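Local coordinates for protein DR2417 (PDB 4XWW) that binds two zinc ions and RNA as a dimeric RNase J, and probably degrades RNA as a 5'-3' exonuclease and possibly as an endonuclease, at residues T18-P23 with I434-P439; K234-R239 with G337-L342; V266-R271 with L307-G312; R425-K430 with D440-S445. All coordinates share one frame; numbering follows the deposited sequence.

Interaction 1 (T18-P23 with I434-P439); sequences TLEVIP and IVNLGP
L19 and V21 pair with L437 and V435 as antiparallel, hydrogen-bonded partners, and E20 faces N436 between them as a non-hydrogen-bonded pair. The axes of strands 19-23 and 434-438 come within 4.6 Å of each other, with 151° between their directions. Four backbone bonds tie them, two for each hydrogen-bonded pair; the bond from V21 N to V435 O, 2.9 Å, is nearly straight (171°). Between the pairs, E20 CA leans on V435 O at 3.4 Å in a CA-H...O contact. L19, V21, V435 and L437 share one face of the sheet. Both leucines hold CG anti to the backbone N, which lays them side by side with CD2 of L19 3.8 Å from CD2 of L437. On the other face, the extended chain of E20 runs alongside I434, whose CG2 methyl sits 3.8 Å from CD of E20. T18 and N436 cross at about a right angle at the strand end. The pairing joins the first strand of the metallo-beta-lactamase domain to a strand more than 400 residues later. In that mixed sheet, strand 34-39 flanks 19-23, strand 441-447 flanks 433-438, and Y69 of helix 68-72 packs on E20 and I22.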
# COMPACT_ATOMS: atom_id res chain seq x y z
N THR A 18 -16.04 33.27 24.05
CA THR A 18 -16.03 32.66 22.72
C THR A 18 -16.35 31.18 22.78
O THR A 18 -16.21 30.54 23.82
CB THR A 18 -14.66 32.83 22.04
OG1 THR A 18 -13.63 32.31 22.90
CG2 THR A 18 -14.37 34.29 21.76
N LEU A 19 -16.81 30.65 21.65
CA LEU A 19 -16.95 29.22 21.49
C LEU A 19 -15.56 28.68 21.18
O LEU A 19 -14.83 29.29 20.41
CB LEU A 19 -17.94 28.90 20.37
CG LEU A 19 -18.28 27.43 20.10
CD1 LEU A 19 -19.04 26.85 21.28
CD2 LEU A 19 -19.09 27.27 18.80
N GLU A 20 -15.19 27.57 21.81
CA GLU A 20 -13.98 26.86 21.41
C GLU A 20 -14.42 25.61 20.69
O GLU A 20 -15.24 24.85 21.20
CB GLU A 20 -13.09 26.51 22.60
CG GLU A 20 -12.66 27.73 23.43
CD GLU A 20 -11.89 27.36 24.68
OE1 GLU A 20 -12.05 26.22 25.19
OE2 GLU A 20 -11.13 28.21 25.17
N VAL A 21 -13.91 25.44 19.48
CA VAL A 21 -14.06 24.19 18.76
C VAL A 21 -12.73 23.47 18.91
O VAL A 21 -11.70 23.97 18.45
CB VAL A 21 -14.40 24.41 17.28
CG1 VAL A 21 -14.60 23.06 16.56
CG2 VAL A 21 -15.64 25.26 17.14
N ILE A 22 -12.72 22.33 19.59
CA ILE A 22 -11.48 21.63 19.88
C ILE A 22 -11.54 20.21 19.31
O ILE A 22 -12.04 19.30 19.97
CB ILE A 22 -11.21 21.59 21.41
CG1 ILE A 22 -11.36 23.00 22.01
CG2 ILE A 22 -9.83 20.99 21.69
CD1 ILE A 22 -11.29 23.04 23.54
N PRO A 23 -11.07 20.03 18.07
CA PRO A 23 -10.98 18.68 17.51
C PRO A 23 -9.99 17.84 18.30
O PRO A 23 -8.86 18.29 18.51
CB PRO A 23 -10.48 18.92 16.08
CG PRO A 23 -9.78 20.23 16.14
CD PRO A 23 -10.54 21.05 17.15
N ILE A 434 -7.13 24.60 19.61
CA ILE A 434 -8.27 25.34 20.15
C ILE A 434 -8.67 26.36 19.10
O ILE A 434 -7.95 27.32 18.85
CB ILE A 434 -7.95 26.05 21.48
CG1 ILE A 434 -7.39 25.06 22.50
CG2 ILE A 434 -9.20 26.71 22.02
CD1 ILE A 434 -6.70 25.73 23.67
N VAL A 435 -9.80 26.13 18.44
CA VAL A 435 -10.24 27.08 17.44
C VAL A 435 -11.25 28.03 18.08
O VAL A 435 -12.33 27.61 18.51
CB VAL A 435 -10.86 26.39 16.21
CG1 VAL A 435 -11.26 27.42 15.16
CG2 VAL A 435 -9.86 25.38 15.61
N ASN A 436 -10.89 29.30 18.18
CA ASN A 436 -11.78 30.27 18.81
C ASN A 436 -12.75 30.87 17.82
O ASN A 436 -12.36 31.34 16.76
CB ASN A 436 -10.98 31.37 19.49
CG ASN A 436 -10.74 31.06 20.94
OD1 ASN A 436 -9.78 30.37 21.28
ND2 ASN A 436 -11.62 31.53 21.80
N LEU A 437 -14.02 30.87 18.19
CA LEU A 437 -15.05 31.31 17.27
C LEU A 437 -15.95 32.34 17.95
O LEU A 437 -16.50 32.08 19.02
CB LEU A 437 -15.87 30.12 16.77
CG LEU A 437 -17.03 30.43 15.81
CD1 LEU A 437 -16.50 30.71 14.43
CD2 LEU A 437 -18.04 29.29 15.77
N GLY A 438 -16.06 33.50 17.32
CA GLY A 438 -16.99 34.53 17.74
C GLY A 438 -17.64 35.13 16.52
O GLY A 438 -17.33 34.74 15.40
N PRO A 439 -18.56 36.09 16.72
CA PRO A 439 -19.25 36.71 15.59
C PRO A 439 -18.31 37.25 14.52
O PRO A 439 -18.65 37.23 13.34
CB PRO A 439 -20.05 37.83 16.26
CG PRO A 439 -20.38 37.24 17.60
CD PRO A 439 -19.13 36.51 18.01

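Interaction 2 (K234-R239 with G337-L342); sequences KGCRGR and GDTVIL
G337 meets the loop 234-239 chiefly through a water: its carbonyl O accepts from a molecule 2.7 Å away that also donates to R239 O and accepts from OG1 of T339, with a weak bond from G238 N. This water thereby knits together the loop and the turn leading into strand 339-342. D338 follows with the salt bridge. R239 grips its carboxylate side-on, NE to OD1 at 3.0 Å and NH2 to OD2 at 2.8 Å. Both oxygens are met on their syn sides by donors standing somewhat out of the carboxylate plane, NE the more so. The two flat groups are turned 35° from each other, and the bend of the arginine chain at chi3 (-61°) lays the guanidinium beside the acid. Two grips fix the rotation of the carboxylate, and a second water, donating to OD1 at 2.7 Å and accepting from R239 N, steadies it further. Outside the pair, A333 O takes NH2 of R239, while R335 N binds OD2 of D338. At T339 the strand begins: its N donates to R239 O at 3.0 Å, and its side chain turns to the loop, where SG of C236 lies 3.7 Å from CG2. I341 continues on the same side, against V240. The contact joins the starts of neighbouring strands 240-243 and 339-342 in the parallel, helix-flanked sheet of the beta-CASP domain.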
# COMPACT_ATOMS: atom_id res chain seq x y z
N LYS A 234 -27.65 -10.46 -13.78
CA LYS A 234 -28.60 -11.08 -14.71
C LYS A 234 -27.86 -11.90 -15.76
O LYS A 234 -28.35 -12.94 -16.22
CB LYS A 234 -29.45 -10.00 -15.38
CG LYS A 234 -30.44 -10.53 -16.39
CD LYS A 234 -31.31 -9.39 -16.90
CE LYS A 234 -32.31 -9.88 -17.93
NZ LYS A 234 -33.11 -8.75 -18.47
N GLY A 235 -26.67 -11.45 -16.11
CA GLY A 235 -25.85 -12.12 -17.10
C GLY A 235 -24.94 -13.24 -16.59
O GLY A 235 -24.30 -13.93 -17.40
N CYS A 236 -24.88 -13.43 -15.28
CA CYS A 236 -24.01 -14.48 -14.71
C CYS A 236 -24.61 -15.86 -14.85
O CYS A 236 -25.74 -16.10 -14.44
CB CYS A 236 -23.71 -14.19 -13.24
SG CYS A 236 -22.65 -12.75 -13.05
N ARG A 237 -23.83 -16.77 -15.45
CA ARG A 237 -24.29 -18.10 -15.81
C ARG A 237 -24.36 -19.01 -14.59
O ARG A 237 -25.17 -19.95 -14.55
CB ARG A 237 -23.35 -18.70 -16.87
CG ARG A 237 -23.78 -20.03 -17.45
CD ARG A 237 -22.71 -20.54 -18.42
NE ARG A 237 -23.00 -21.89 -18.91
CZ ARG A 237 -23.11 -22.21 -20.19
NH1 ARG A 237 -22.96 -21.28 -21.13
NH2 ARG A 237 -23.37 -23.47 -20.54
N GLY A 238 -23.52 -18.74 -13.60
CA GLY A 238 -23.40 -19.65 -12.47
C GLY A 238 -23.62 -18.95 -11.13
O GLY A 238 -24.39 -17.99 -11.03
N ARG A 239 -22.94 -19.43 -10.10
CA ARG A 239 -23.03 -18.82 -8.77
C ARG A 239 -22.44 -17.40 -8.77
O ARG A 239 -21.51 -17.10 -9.53
CB ARG A 239 -22.30 -19.69 -7.74
CG ARG A 239 -22.86 -21.06 -7.54
CD ARG A 239 -22.26 -21.73 -6.31
NE ARG A 239 -20.81 -21.86 -6.45
CZ ARG A 239 -20.03 -22.55 -5.62
NH1 ARG A 239 -20.55 -23.20 -4.60
NH2 ARG A 239 -18.72 -22.60 -5.84
N GLY A 337 -16.37 -20.76 -13.43
CA GLY A 337 -17.78 -20.58 -13.68
C GLY A 337 -18.41 -19.66 -12.65
O GLY A 337 -19.38 -18.96 -12.95
N ASP A 338 -17.88 -19.67 -11.43
CA ASP A 338 -18.29 -18.69 -10.41
C ASP A 338 -17.96 -17.27 -10.83
O ASP A 338 -16.97 -17.02 -11.53
CB ASP A 338 -17.60 -18.97 -9.06
CG ASP A 338 -18.12 -20.24 -8.38
OD1 ASP A 338 -19.24 -20.67 -8.69
OD2 ASP A 338 -17.39 -20.83 -7.55
N THR A 339 -18.78 -16.33 -10.37
CA THR A 339 -18.50 -14.90 -10.52
C THR A 339 -18.27 -14.29 -9.15
O THR A 339 -19.10 -14.46 -8.25
CB THR A 339 -19.65 -14.18 -11.25
OG1 THR A 339 -19.84 -14.79 -12.54
CG2 THR A 339 -19.33 -12.71 -11.46
N VAL A 340 -17.17 -13.57 -8.99
CA VAL A 340 -16.93 -12.82 -7.75
C VAL A 340 -16.93 -11.33 -8.04
O VAL A 340 -16.20 -10.85 -8.92
CB VAL A 340 -15.62 -13.22 -7.07
CG1 VAL A 340 -15.32 -12.26 -5.88
CG2 VAL A 340 -15.74 -14.65 -6.60
N ILE A 341 -17.78 -10.60 -7.32
CA ILE A 341 -17.89 -9.16 -7.51
C ILE A 341 -17.35 -8.44 -6.28
O ILE A 341 -17.83 -8.66 -5.16
CB ILE A 341 -19.35 -8.72 -7.74
CG1 ILE A 341 -19.97 -9.40 -8.97
CG2 ILE A 341 -19.46 -7.19 -7.83
CD1 ILE A 341 -21.51 -9.28 -9.01
N LEU A 342 -16.38 -7.56 -6.49
CA LEU A 342 -15.89 -6.68 -5.43
C LEU A 342 -16.62 -5.35 -5.52
O LEU A 342 -16.24 -4.49 -6.31
CB LEU A 342 -14.37 -6.48 -5.54
CG LEU A 342 -13.54 -7.76 -5.70
CD1 LEU A 342 -12.01 -7.47 -5.70
CD2 LEU A 342 -13.89 -8.76 -4.65
O HOH W 1 -21.26 -17.15 -12.36
O HOH W 2 -20.93 -21.40 -10.66

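Interaction 3 (V266-R271 with L307-G312). With nucleotides of chain C.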
# COMPACT_ATOMS: atom_id res chain seq x y z
N VAL A 266 -30.36 -15.68 -1.32
CA VAL A 266 -29.19 -15.00 -0.79
C VAL A 266 -28.66 -15.65 0.49
O VAL A 266 -29.43 -16.02 1.38
CB VAL A 266 -29.52 -13.51 -0.52
CG1 VAL A 266 -28.32 -12.76 0.07
CG2 VAL A 266 -29.95 -12.85 -1.83
N VAL A 267 -27.34 -15.80 0.56
CA VAL A 267 -26.67 -16.27 1.77
C VAL A 267 -25.83 -15.13 2.28
O VAL A 267 -25.02 -14.56 1.54
CB VAL A 267 -25.74 -17.49 1.53
CG1 VAL A 267 -25.07 -17.91 2.83
CG2 VAL A 267 -26.49 -18.67 0.94
N MET A 268 -26.01 -14.78 3.54
CA MET A 268 -25.17 -13.78 4.18
C MET A 268 -24.04 -14.52 4.87
O MET A 268 -24.27 -15.35 5.74
CB MET A 268 -25.98 -12.93 5.16
CG MET A 268 -27.16 -12.18 4.53
SD MET A 268 -26.72 -10.77 3.50
CE MET A 268 -26.44 -9.51 4.76
N GLU A 269 -22.81 -14.23 4.46
CA GLU A 269 -21.65 -14.98 4.94
C GLU A 269 -20.66 -14.07 5.65
O GLU A 269 -20.23 -13.06 5.10
CB GLU A 269 -20.95 -15.69 3.79
CG GLU A 269 -21.62 -16.95 3.29
CD GLU A 269 -21.27 -18.17 4.12
OE1 GLU A 269 -20.13 -18.27 4.62
OE2 GLU A 269 -22.14 -19.04 4.25
N GLY A 270 -20.27 -14.46 6.85
CA GLY A 270 -19.25 -13.72 7.57
C GLY A 270 -19.91 -13.13 8.79
O GLY A 270 -21.01 -12.56 8.69
N ARG A 271 -19.26 -13.27 9.93
CA ARG A 271 -19.81 -12.80 11.20
C ARG A 271 -20.34 -11.37 11.11
O ARG A 271 -21.46 -11.07 11.54
CB ARG A 271 -18.76 -12.87 12.31
CG ARG A 271 -19.35 -12.67 13.70
CD ARG A 271 -18.33 -12.20 14.71
NE ARG A 271 -17.31 -13.21 15.02
CZ ARG A 271 -16.80 -13.40 16.23
NH1 ARG A 271 -15.88 -14.33 16.43
NH2 ARG A 271 -17.21 -12.65 17.25
N LEU A 307 -26.81 -16.52 -4.63
CA LEU A 307 -25.98 -15.34 -4.42
C LEU A 307 -25.45 -15.30 -2.98
O LEU A 307 -26.21 -15.37 -2.02
CB LEU A 307 -26.76 -14.07 -4.75
CG LEU A 307 -25.89 -12.82 -4.93
CD1 LEU A 307 -26.53 -11.87 -5.93
CD2 LEU A 307 -25.71 -12.10 -3.62
N PHE A 308 -24.13 -15.19 -2.84
CA PHE A 308 -23.49 -15.05 -1.54
C PHE A 308 -23.07 -13.60 -1.34
O PHE A 308 -22.34 -13.05 -2.17
CB PHE A 308 -22.23 -15.94 -1.45
CG PHE A 308 -22.50 -17.41 -1.46
CD1 PHE A 308 -22.56 -18.11 -2.66
CD2 PHE A 308 -22.64 -18.11 -0.28
CE1 PHE A 308 -22.78 -19.48 -2.66
CE2 PHE A 308 -22.86 -19.47 -0.28
CZ PHE A 308 -22.93 -20.16 -1.48
N VAL A 309 -23.51 -12.99 -0.25
CA VAL A 309 -23.04 -11.66 0.13
C VAL A 309 -22.05 -11.89 1.27
O VAL A 309 -22.43 -12.44 2.30
CB VAL A 309 -24.19 -10.74 0.57
CG1 VAL A 309 -23.67 -9.37 0.93
CG2 VAL A 309 -25.22 -10.63 -0.53
N CYS A 310 -20.78 -11.52 1.05
CA CYS A 310 -19.64 -11.97 1.88
C CYS A 310 -18.81 -10.83 2.49
O CYS A 310 -18.62 -9.80 1.87
CB CYS A 310 -18.68 -12.82 1.04
SG CYS A 310 -19.37 -14.17 0.05
N THR A 311 -18.26 -11.07 3.68
CA THR A 311 -17.27 -10.19 4.28
C THR A 311 -15.94 -10.29 3.54
O THR A 311 -15.67 -11.30 2.88
CB THR A 311 -17.04 -10.56 5.73
OG1 THR A 311 -16.75 -11.96 5.82
CG2 THR A 311 -18.29 -10.27 6.58
N GLY A 312 -15.10 -9.27 3.68
CA GLY A 312 -13.76 -9.33 3.16
C GLY A 312 -13.40 -8.35 2.07
O GLY A 312 -12.41 -8.56 1.39
P U C 6 -15.63 -11.61 9.12
OP1 U C 6 -15.89 -12.71 8.16
OP2 U C 6 -16.76 -10.87 9.74
O5' U C 6 -14.76 -12.19 10.33
C5' U C 6 -13.49 -12.77 10.12
C4' U C 6 -12.78 -13.02 11.43
O4' U C 6 -12.54 -11.75 12.10
C3' U C 6 -13.57 -13.83 12.45
O3' U C 6 -13.49 -15.23 12.22
C2' U C 6 -12.96 -13.38 13.77
O2' U C 6 -11.71 -14.00 13.99
C1' U C 6 -12.72 -11.90 13.50
N1 U C 6 -13.87 -11.06 13.93
C2 U C 6 -13.89 -10.63 15.24
O2 U C 6 -13.00 -10.90 16.03
N3 U C 6 -14.97 -9.86 15.59
C4 U C 6 -16.03 -9.49 14.78
O4 U C 6 -16.94 -8.80 15.25
C5 U C 6 -15.95 -9.98 13.44
C6 U C 6 -14.90 -10.73 13.07
P U C 7 -14.71 -16.16 12.65
OP1 U C 7 -15.88 -15.81 11.79
OP2 U C 7 -14.84 -16.10 14.12
O5' U C 7 -14.20 -17.61 12.25
C5' U C 7 -14.03 -17.99 10.87
C4' U C 7 -12.75 -18.77 10.70
O4' U C 7 -12.59 -19.69 11.82
C3' U C 7 -12.67 -19.62 9.45
O3' U C 7 -11.32 -19.75 9.01
C2' U C 7 -13.20 -20.96 9.93
O2' U C 7 -12.77 -22.05 9.15
C1' U C 7 -12.60 -21.03 11.33
N1 U C 7 -13.35 -21.88 12.28
C2 U C 7 -13.76 -23.12 11.83
O2 U C 7 -13.53 -23.53 10.70
N3 U C 7 -14.45 -23.87 12.75
C4 U C 7 -14.76 -23.52 14.05
O4 U C 7 -15.39 -24.30 14.76
C5 U C 7 -14.31 -22.22 14.44
C6 U C 7 -13.63 -21.46 13.56
P U C 5 -16.43 -5.18 7.54
OP1 U C 5 -15.55 -4.69 6.46
OP2 U C 5 -17.79 -5.66 7.22
O5' U C 5 -15.68 -6.35 8.31
C5' U C 5 -15.37 -7.57 7.62
C4' U C 5 -14.11 -8.20 8.17
O4' U C 5 -13.38 -7.24 8.98
C3' U C 5 -14.32 -9.36 9.12
O3' U C 5 -14.65 -10.56 8.44
C2' U C 5 -12.98 -9.41 9.84
O2' U C 5 -11.96 -9.98 9.05
C1' U C 5 -12.71 -7.92 10.03
N1 U C 5 -13.23 -7.43 11.32
C2 U C 5 -12.44 -7.62 12.43
O2 U C 5 -11.34 -8.15 12.39
N3 U C 5 -12.97 -7.15 13.61
C4 U C 5 -14.19 -6.54 13.78
O4 U C 5 -14.54 -6.18 14.91
C5 U C 5 -14.96 -6.38 12.58
C6 U C 5 -14.46 -6.83 11.42
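Four backbone bonds hold 266-271 to 307-312 as neighbouring parallel strands, beginning with V267 N to L307 O at 2.8 Å and ending with T311 N to E269 O at 3.1 Å. The donors lie nearly along the C=O axis of each acceptor. On one face V267 and E269 both meet F308 at its CD2 side: CB of V267 comes to 3.6 Å from ring atom CD2, meeting the ring obliquely, whereas CG of E269 approaches the ring edge, 3.9 Å from the same CD2. With CG of F308 beside its backbone N (chi1 -67°), the ring lies alongside these two chains. On the other face V309 receives V266, methyl CG2 of the former 3.8 Å from methyl CG1 of the latter, and SD of M268, which two bends in the methionine chain bring to its CB. Both strands belong to the five-stranded parallel sheet of the beta-CASP domain, and the RNA binds where they end. There G270 stands at the N-cap of helix 271-282, with its CA close to OP1 of U6 of chain C. OG1 of T311 donates to that same OP1 at 2.6 Å. R271 reaches past U6: NH1 donates almost straight (177°) to OP2 of U7 of chain C at 3.1 Å, in the guanidinium plane, while one guanidinium face lies over N3 of the U6 base. OG1 of T311 also accepts a bond from V320 N, which helps to position it. Around the strands, F308 stacks on F241, helix 249-261 lies against V266, M268 and L307, and M273 of helix 271-282 packs on V309 and T311.

Interaction 4 (R425-K430 with D440-S445); sequences RTLIAK and DEFRVS
L427 packs over one face of the F442 ring, and this is the dense part of the contact. The two side chains come from opposite directions; CG of L427 approaches CE2 of F442 at 3.4 Å, and methyl CD1 settles 3.7 Å from the ring centroid and 15° off its normal, in a CH-pi contact. CG of F442 lies anti to the backbone N (chi1 -171°), carrying the ring across toward 425-430, where the carbonyl carbon of T426 meets its edge. Around them, F398 stacks with the same phenyl ring and V435 and L437 touch it from the next strand, so F442 is buried. The looser, more open side lies around R443 and V444. V444 brings CG2 only to 4.3 Å from CD1 of L427. R443 turns its chain away from 425-430 and forms a salt bridge within its own strand, NE to OE2 of E441 at 2.8 Å. R425 bridges the two zones: bent at chi3, it donates NE to the carbonyl O of F442 at 3.0 Å, in the carbonyl plane but with the oxygen tilted 19° from the guanidinium plane. The nearest CA atoms, those of R425 and F442, are 7.4 Å apart, and the backbones share no main-chain bond. Strand 425-426 and the residue just after it are thus joined to edge strand 441-447 through side chains, by apolar packing of L427 on F442 and one hydrogen bond from the arginine NE to the F442 carbonyl.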
# COMPACT_ATOMS: atom_id res chain seq x y z
N ARG A 425 -12.84 33.61 6.25
CA ARG A 425 -11.58 32.95 6.58
C ARG A 425 -11.77 31.44 6.70
O ARG A 425 -12.80 30.96 7.19
CB ARG A 425 -10.97 33.51 7.87
CG ARG A 425 -9.56 32.98 8.15
CD ARG A 425 -8.76 33.86 9.12
NE ARG A 425 -9.57 34.35 10.22
CZ ARG A 425 -9.97 35.61 10.35
NH1 ARG A 425 -9.62 36.52 9.45
NH2 ARG A 425 -10.71 35.98 11.39
N THR A 426 -10.78 30.70 6.24
CA THR A 426 -10.80 29.25 6.34
C THR A 426 -9.55 28.82 7.10
O THR A 426 -8.45 29.30 6.81
CB THR A 426 -10.82 28.58 4.95
OG1 THR A 426 -11.98 29.01 4.23
CG2 THR A 426 -10.84 27.06 5.09
N LEU A 427 -9.72 27.93 8.08
CA LEU A 427 -8.56 27.41 8.80
C LEU A 427 -8.38 25.92 8.56
O LEU A 427 -9.36 25.20 8.37
CB LEU A 427 -8.69 27.65 10.29
CG LEU A 427 -8.68 29.11 10.71
CD1 LEU A 427 -8.94 29.21 12.20
CD2 LEU A 427 -7.35 29.77 10.33
N ILE A 428 -7.13 25.48 8.57
CA ILE A 428 -6.81 24.06 8.45
C ILE A 428 -6.47 23.56 9.85
O ILE A 428 -5.36 23.76 10.34
CB ILE A 428 -5.63 23.78 7.47
CG1 ILE A 428 -5.84 24.43 6.09
CG2 ILE A 428 -5.43 22.28 7.32
CD1 ILE A 428 -7.03 23.91 5.31
N ALA A 429 -7.45 22.96 10.54
CA ALA A 429 -7.22 22.58 11.92
C ALA A 429 -6.44 21.27 12.04
O ALA A 429 -6.47 20.41 11.14
CB ALA A 429 -8.55 22.50 12.70
N LYS A 430 -5.72 21.17 13.15
CA LYS A 430 -5.01 19.97 13.58
C LYS A 430 -5.68 19.47 14.85
O LYS A 430 -6.25 20.27 15.58
CB LYS A 430 -3.53 20.27 13.87
CG LYS A 430 -2.76 20.80 12.69
CD LYS A 430 -1.30 21.02 13.10
CE LYS A 430 -0.65 22.12 12.27
NZ LYS A 430 -1.13 23.47 12.67
N ASP A 440 -17.13 37.73 14.92
CA ASP A 440 -16.11 38.16 13.98
C ASP A 440 -14.72 37.69 14.41
O ASP A 440 -13.73 38.39 14.22
CB ASP A 440 -16.11 39.68 13.81
CG ASP A 440 -15.37 40.12 12.56
OD1 ASP A 440 -15.54 39.43 11.53
OD2 ASP A 440 -14.60 41.11 12.60
N GLU A 441 -14.66 36.51 15.01
CA GLU A 441 -13.39 35.94 15.43
C GLU A 441 -13.30 34.51 14.94
O GLU A 441 -14.27 33.76 15.04
CB GLU A 441 -13.23 35.97 16.95
CG GLU A 441 -11.91 35.37 17.44
CD GLU A 441 -11.70 35.51 18.94
OE1 GLU A 441 -12.55 36.14 19.61
OE2 GLU A 441 -10.69 34.98 19.46
N PHE A 442 -12.14 34.14 14.44
CA PHE A 442 -11.91 32.79 13.95
C PHE A 442 -10.41 32.56 13.89
O PHE A 442 -9.75 32.95 12.92
CB PHE A 442 -12.56 32.59 12.58
CG PHE A 442 -12.56 31.15 12.10
CD1 PHE A 442 -13.09 30.14 12.90
CD2 PHE A 442 -12.06 30.82 10.85
CE1 PHE A 442 -13.11 28.81 12.45
CE2 PHE A 442 -12.08 29.50 10.40
CZ PHE A 442 -12.60 28.50 11.21
N ARG A 443 -9.86 31.97 14.94
CA ARG A 443 -8.42 31.77 15.02
C ARG A 443 -8.06 30.62 15.93
O ARG A 443 -8.83 30.25 16.82
CB ARG A 443 -7.74 33.05 15.52
CG ARG A 443 -8.25 33.46 16.88
CD ARG A 443 -7.60 34.72 17.42
NE ARG A 443 -7.96 34.91 18.82
CZ ARG A 443 -7.18 34.57 19.85
NH1 ARG A 443 -5.98 34.04 19.63
NH2 ARG A 443 -7.60 34.77 21.09
N VAL A 444 -6.88 30.06 15.73
CA VAL A 444 -6.34 29.07 16.64
C VAL A 444 -5.63 29.79 17.79
O VAL A 444 -4.64 30.48 17.56
CB VAL A 444 -5.34 28.12 15.95
CG1 VAL A 444 -4.81 27.11 16.97
CG2 VAL A 444 -5.99 27.41 14.73
N SER A 445 -6.13 29.61 19.01
CA SER A 445 -5.66 30.39 20.15
C SER A 445 -4.74 29.62 21.10
O SER A 445 -4.26 30.17 22.09
CB SER A 445 -6.85 30.92 20.94
OG SER A 445 -7.63 29.86 21.48

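In the fold
Interactions 1 and 4 lie together, with centres about 8 Å apart, and share the sheet holding strands 433-438 and 441-447. Interaction 1 is buried strand pairing within that sheet, whereas interaction 4 is a surface contact made by side chains, which ties it to the neighbouring sheet of the metallo-beta-lactamase domain. Interactions 2 and 3 belong to the parallel sheet of the beta-CASP domain, on the opposite side of the chain's centre. There, 266-271 with 307-312 is apolar core ending at the RNA, while 234-239 with 337-342 is partly buried and relies on charge and water. Both are nested within the long chain loop closed by interaction 1.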